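Local coordinates for flagellar protein FlgA (Thermotoga maritima, PDB 3FRN) that probably acts as a periplasmic chaperone in assembly of the P ring of the flagellar basal body, at residues L41-T46 with V97-T102; L121-L126 with Y132-M137. One frame throughout, in Å; residues are numbered along the deposited sequence.

The centres of the two contacts lie about 9 Å apart, and both reach the antiparallel sheet of the HotDog-like domain, in which strands 93-101 and 132-148 are neighbours. Contact 1 is small and buried: it brings strand 42-45 of the N-terminal region against strand 93-101, meeting through a few aliphatic atoms, one tyrosine edge and a bound water, with 193 Å² buried. Contact 2 lies within the sheet, pairs the two strands of a hairpin by six direct backbone bonds and buries 589 Å². Its two faces differ, with apolar residues on the buried one and partly exposed or polar residues such as Phe-125, Thr-134 and Asn-136 on the other.

Contact 1 (L41-T46 with V97-T102); sequences LEYLVT and VKTFGT
Val-97 meets Leu-44 and Thr-46 chiefly through one methyl. Its chi1 of -75° sets CG1 opposite the carbonyl carbon and beside the backbone N, and from there Val-97 CG1 lies 4.0 Å from Leu-44 CB and 4.1 Å from Thr-46 CG2. The backbones come close here too, with Val-97 CA 3.6 Å from Leu-44 O. A water completes the junction: it donates hydrogen bonds to Leu-44 O at 2.6 Å and to Val-97 O at 2.5 Å, and accepts one from Thr-46 N at 2.9 Å, so three backbone groups from the two segments are joined by a single molecule. The psi of Val-97, -11°, departs from the extended values of the following residues, as expected at the first position of a classic beta bulge, in which Val-97 and Lys-98 both face Asn-136. At Thr-99 the side chain points to the other segment, and its CG2 reaches the edge of the Tyr-43 ring, near the ring plane, 3.9 Å from Tyr-43 CE2; the two side chains cross at roughly a right angle. The polar ends are held by strand 35-37 and Leu-38 just after it, since Tyr-43 OH bonds Ile-36 O and Leu-38 N while Thr-99 OG1 bonds Ile-36 N. Strand 42-45 thus lies between two partners: strand 65-69, which it pairs with through Tyr-43 and Val-45, and strand 93-101, where Glu-42 and Leu-44 bond the backbone of Val-96. Just beyond, Thr-46 is the N-cap of helix 47-53, with OG1 on Leu-49 N.

Contact 2 (L121-L126 with Y132-M137); sequences LFSVFL and YVTLNM
Phe-125 and Tyr-132 cross at about a right angle, Phe-125 CE1 coming within 3.6 Å of Tyr-132 CB. The phenylalanine CG is opposite its own backbone N (chi1 172°), which swings the ring across to the partner strand, where two atoms meet its edge in the ring plane: Tyr-132 CD1, and Thr-134 OG1 at 3.7 Å from Phe-125 CD1. Asn-136 follows Thr-134 on this face, with Lys-98 and Phe-100 of strand 93-101 against its side chain. The backbones run antiparallel, the segment axes at 162° and 4.5 Å apart at closest approach. Phe-122, Val-124 and Leu-126 form hydrogen-bonded pairs with Met-137, Leu-135 and Val-133, each pair sharing two bonds; for example, Val-124 N gives to Leu-135 O at 2.7 Å, and Leu-135 N returns to Val-124 O at 2.8 Å. This hairpin of strands 121-127 and 132-148 is part of the sheet of a HotDog-like domain, in which a long helix packs against an antiparallel sheet: Val-124 touches Val-79 and Ile-83 of helix 74-87, Leu-126 touches Val-79 and Phe-122 touches Ala-87. On that same face Val-124 and Met-137 approach obliquely, Val-124 CG2 lying 4.0 Å from Met-137 SD. The methionine side chain also touches Ala-94 of strand 93-101. Further along, Leu-126 CD1 stands 4.3 Å from Leu-135 CD1, and Leu-135 also touches Leu-41 and Thr-99. At the Met-137 end of the pairing, Leu-121 CD1 rests 3.9 Å from Met-137 O.

Contact 1 (L41-T46 with V97-T102)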
loop_
_atom_site.group_PDB
_atom_site.type_symbol
_atom_site.label_atom_id
_atom_site.label_comp_id
_atom_site.label_asym_id
_atom_site.label_seq_id
_atom_site.Cartn_x
_atom_site.Cartn_y
_atom_site.Cartn_z
ATOM N N LEU A 41 7.359 10.761 17.568
ATOM C CA LEU A 41 7.597 10.341 16.187
ATOM C C LEU A 41 8.526 9.129 16.105
ATOM O O LEU A 41 9.376 8.924 16.976
ATOM C CB LEU A 41 8.194 11.483 15.361
ATOM C CG LEU A 41 7.384 12.766 15.175
ATOM C CD1 LEU A 41 8.166 13.796 14.376
ATOM C CD2 LEU A 41 6.065 12.491 14.494
ATOM N N GLU A 42 8.365 8.346 15.037
ATOM C CA GLU A 42 9.162 7.144 14.817
ATOM C C GLU A 42 10.233 7.419 13.786
ATOM O O GLU A 42 9.960 8.034 12.766
ATOM C CB GLU A 42 8.277 6.021 14.304
ATOM C CG GLU A 42 8.784 4.631 14.639
ATOM C CD GLU A 42 8.270 4.110 15.969
ATOM O OE1 GLU A 42 7.508 4.834 16.648
ATOM O OE2 GLU A 42 8.623 2.965 16.332
ATOM N N TYR A 43 11.445 6.945 14.042
ATOM C CA TYR A 43 12.571 7.199 13.154
ATOM C C TYR A 43 13.103 5.897 12.581
ATOM O O TYR A 43 13.059 4.857 13.226
ATOM C CB TYR A 43 13.701 7.931 13.903
ATOM C CG TYR A 43 13.378 9.372 14.215
ATOM C CD1 TYR A 43 12.398 9.702 15.150
ATOM C CD2 TYR A 43 14.045 10.392 13.583
ATOM C CE1 TYR A 43 12.079 11.014 15.416
ATOM C CE2 TYR A 43 13.738 11.725 13.845
ATOM C CZ TYR A 43 12.746 12.016 14.763
ATOM O OH TYR A 43 12.439 13.316 15.041
ATOM N N LEU A 44 13.630 5.962 11.368
ATOM C CA LEU A 44 14.254 4.798 10.775
ATOM C C LEU A 44 15.608 5.232 10.268
ATOM O O LEU A 44 15.682 5.996 9.316
ATOM C CB LEU A 44 13.400 4.301 9.618
ATOM C CG LEU A 44 13.286 2.814 9.320
ATOM C CD1 LEU A 44 12.572 2.067 10.439
ATOM C CD2 LEU A 44 12.543 2.656 8.016
ATOM N N VAL A 45 16.676 4.792 10.927
ATOM C CA VAL A 45 18.022 5.112 10.472
ATOM C C VAL A 45 18.417 4.121 9.389
ATOM O O VAL A 45 18.542 2.922 9.649
ATOM C CB VAL A 45 19.066 5.058 11.598
ATOM C CG1 VAL A 45 20.458 5.345 11.038
ATOM C CG2 VAL A 45 18.737 6.047 12.685
ATOM N N THR A 46 18.614 4.630 8.179
ATOM C CA THR A 46 18.921 3.792 7.028
ATOM C C THR A 46 20.416 3.733 6.730
ATOM O O THR A 46 21.191 4.551 7.232
ATOM C CB THR A 46 18.213 4.320 5.778
ATOM O OG1 THR A 46 18.600 5.683 5.560
ATOM C CG2 THR A 46 16.707 4.249 5.952
ATOM N N VAL A 97 13.222 9.552 8.004
ATOM C CA VAL A 97 14.443 8.906 7.509
ATOM C C VAL A 97 15.584 9.900 7.286
ATOM O O VAL A 97 16.727 9.504 7.054
ATOM C CB VAL A 97 14.208 8.081 6.200
ATOM C CG1 VAL A 97 13.477 6.753 6.486
ATOM C CG2 VAL A 97 13.503 8.913 5.131
ATOM N N LYS A 98 15.255 11.186 7.344
ATOM C CA LYS A 98 16.222 12.265 7.275
ATOM C C LYS A 98 15.588 13.437 8.023
ATOM O O LYS A 98 14.385 13.642 7.934
ATOM C CB LYS A 98 16.479 12.637 5.811
ATOM C CG LYS A 98 17.951 12.648 5.384
ATOM C CD LYS A 98 18.142 13.065 3.919
ATOM C CE LYS A 98 17.787 11.963 2.903
ATOM N NZ LYS A 98 16.325 11.862 2.572
ATOM N N THR A 99 16.381 14.180 8.792
ATOM C CA THR A 99 15.947 15.490 9.295
ATOM C C THR A 99 16.938 16.592 8.926
ATOM O O THR A 99 18.131 16.339 8.830
ATOM C CB THR A 99 15.804 15.501 10.814
ATOM O OG1 THR A 99 17.088 15.316 11.410
ATOM C CG2 THR A 99 14.884 14.394 11.267
ATOM N N PHE A 100 16.433 17.809 8.737
ATOM C CA PHE A 100 17.263 18.997 8.568
ATOM C C PHE A 100 16.797 20.096 9.512
ATOM O O PHE A 100 15.614 20.185 9.831
ATOM C CB PHE A 100 17.192 19.511 7.130
ATOM C CG PHE A 100 17.265 18.429 6.101
ATOM C CD1 PHE A 100 16.103 17.909 5.539
ATOM C CD2 PHE A 100 18.494 17.917 5.700
ATOM C CE1 PHE A 100 16.166 16.904 4.588
ATOM C CE2 PHE A 100 18.566 16.909 4.750
ATOM C CZ PHE A 100 17.400 16.406 4.189
ATOM N N GLY A 101 17.733 20.936 9.947
ATOM C CA GLY A 101 17.427 22.053 10.843
ATOM C C GLY A 101 18.152 22.005 12.175
ATOM O O GLY A 101 19.242 21.436 12.285
ATOM N N THR A 102 17.541 22.606 13.191
ATOM C CA THR A 102 18.058 22.543 14.555
ATOM C C THR A 102 17.010 21.980 15.504
ATOM O O THR A 102 15.815 22.006 15.205
ATOM C CB THR A 102 18.546 23.926 15.057
ATOM O OG1 THR A 102 17.834 24.975 14.382
ATOM C CG2 THR A 102 20.028 24.092 14.772
HETATM O O HOH W 1 17.380 7.232 7.777
#

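Contact 2 (L121-L126 with Y132-M137)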
loop_
_atom_site.group_PDB
_atom_site.type_symbol
_atom_site.label_atom_id
_atom_site.label_comp_id
_atom_site.label_asym_id
_atom_site.label_seq_id
_atom_site.Cartn_x
_atom_site.Cartn_y
_atom_site.Cartn_z
ATOM N N LEU A 121 7.432 9.395 -0.182
ATOM C CA LEU A 121 8.392 10.209 0.550
ATOM C C LEU A 121 7.934 11.669 0.590
ATOM O O LEU A 121 7.748 12.310 -0.447
ATOM C CB LEU A 121 9.766 10.093 -0.110
ATOM C CG LEU A 121 10.973 10.772 0.539
ATOM C CD1 LEU A 121 11.321 10.127 1.842
ATOM C CD2 LEU A 121 12.167 10.704 -0.413
ATOM N N PHE A 122 7.740 12.189 1.798
ATOM C CA PHE A 122 7.248 13.546 1.960
ATOM C C PHE A 122 8.158 14.358 2.867
ATOM O O PHE A 122 8.708 13.823 3.835
ATOM C CB PHE A 122 5.809 13.530 2.501
ATOM C CG PHE A 122 4.798 13.051 1.496
ATOM C CD1 PHE A 122 4.111 13.958 0.693
ATOM C CD2 PHE A 122 4.538 11.692 1.339
ATOM C CE1 PHE A 122 3.181 13.520 -0.251
ATOM C CE2 PHE A 122 3.613 11.244 0.393
ATOM C CZ PHE A 122 2.937 12.159 -0.399
ATOM N N SER A 123 8.340 15.638 2.525
ATOM C CA SER A 123 9.075 16.567 3.379
ATOM C C SER A 123 8.111 17.315 4.278
ATOM O O SER A 123 7.328 18.134 3.805
ATOM C CB SER A 123 9.888 17.566 2.553
ATOM O OG SER A 123 11.212 17.104 2.338
ATOM N N VAL A 124 8.181 17.038 5.574
ATOM C CA VAL A 124 7.341 17.712 6.542
ATOM C C VAL A 124 8.113 18.843 7.208
ATOM O O VAL A 124 9.001 18.618 8.054
ATOM C CB VAL A 124 6.838 16.737 7.637
ATOM C CG1 VAL A 124 5.934 17.467 8.598
ATOM C CG2 VAL A 124 6.109 15.548 7.010
ATOM N N PHE A 125 7.752 20.062 6.846
ATOM C CA PHE A 125 8.424 21.241 7.350
ATOM C C PHE A 125 7.704 21.801 8.569
ATOM O O PHE A 125 6.496 22.073 8.519
ATOM C CB PHE A 125 8.509 22.308 6.259
ATOM C CG PHE A 125 9.016 23.623 6.754
ATOM C CD1 PHE A 125 10.337 23.754 7.173
ATOM C CD2 PHE A 125 8.175 24.733 6.812
ATOM C CE1 PHE A 125 10.818 24.966 7.637
ATOM C CE2 PHE A 125 8.647 25.949 7.274
ATOM C CZ PHE A 125 9.971 26.067 7.685
ATOM N N LEU A 126 8.454 21.996 9.652
ATOM C CA LEU A 126 7.887 22.521 10.892
ATOM C C LEU A 126 8.526 23.844 11.262
ATOM O O LEU A 126 9.746 23.928 11.405
ATOM C CB LEU A 126 8.089 21.515 12.040
ATOM C CG LEU A 126 7.716 20.059 11.789
ATOM C CD1 LEU A 126 8.083 19.189 13.026
ATOM C CD2 LEU A 126 6.239 19.947 11.473
ATOM N N TYR A 132 13.520 25.930 12.744
ATOM C CA TYR A 132 12.828 25.146 11.723
ATOM C C TYR A 132 13.319 23.693 11.731
ATOM O O TYR A 132 14.518 23.447 11.872
ATOM C CB TYR A 132 13.079 25.772 10.336
ATOM C CG TYR A 132 14.426 25.398 9.734
ATOM C CD1 TYR A 132 14.534 24.368 8.795
ATOM C CD2 TYR A 132 15.596 26.044 10.138
ATOM C CE1 TYR A 132 15.767 24.006 8.263
ATOM C CE2 TYR A 132 16.834 25.688 9.611
ATOM C CZ TYR A 132 16.914 24.675 8.670
ATOM O OH TYR A 132 18.140 24.320 8.143
ATOM N N VAL A 133 12.399 22.731 11.599
ATOM C CA VAL A 133 12.773 21.335 11.320
ATOM C C VAL A 133 12.080 20.793 10.056
ATOM O O VAL A 133 10.863 20.889 9.925
ATOM C CB VAL A 133 12.460 20.398 12.516
ATOM C CG1 VAL A 133 13.012 18.997 12.282
ATOM C CG2 VAL A 133 13.016 20.961 13.806
ATOM N N THR A 134 12.861 20.245 9.121
ATOM C CA THR A 134 12.313 19.440 8.015
ATOM C C THR A 134 12.518 17.928 8.298
ATOM O O THR A 134 13.639 17.473 8.565
ATOM C CB THR A 134 12.909 19.849 6.653
ATOM O OG1 THR A 134 13.049 21.275 6.606
ATOM C CG2 THR A 134 12.015 19.392 5.463
ATOM N N LEU A 135 11.426 17.167 8.287
ATOM C CA LEU A 135 11.508 15.715 8.423
ATOM C C LEU A 135 11.135 15.116 7.087
ATOM O O LEU A 135 10.051 15.400 6.565
ATOM C CB LEU A 135 10.511 15.180 9.444
ATOM C CG LEU A 135 10.208 15.889 10.758
ATOM C CD1 LEU A 135 8.883 15.366 11.268
ATOM C CD2 LEU A 135 11.296 15.619 11.763
ATOM N N ASN A 136 12.027 14.295 6.535
ATOM C CA ASN A 136 11.691 13.504 5.359
ATOM C C ASN A 136 11.116 12.195 5.869
ATOM O O ASN A 136 11.768 11.459 6.624
ATOM C CB ASN A 136 12.900 13.307 4.437
ATOM C CG ASN A 136 13.284 14.582 3.697
ATOM O OD1 ASN A 136 13.973 14.537 2.678
ATOM N ND2 ASN A 136 12.836 15.723 4.202
ATOM N N MET A 137 9.859 11.949 5.516
ATOM C CA MET A 137 9.121 10.835 6.091
ATOM C C MET A 137 8.713 9.807 5.024
ATOM O O MET A 137 8.113 10.152 4.005
ATOM C CB MET A 137 7.925 11.352 6.921
ATOM C CG MET A 137 8.354 12.186 8.182
ATOM S SD MET A 137 7.079 12.526 9.423
ATOM C CE MET A 137 6.979 10.976 10.282
#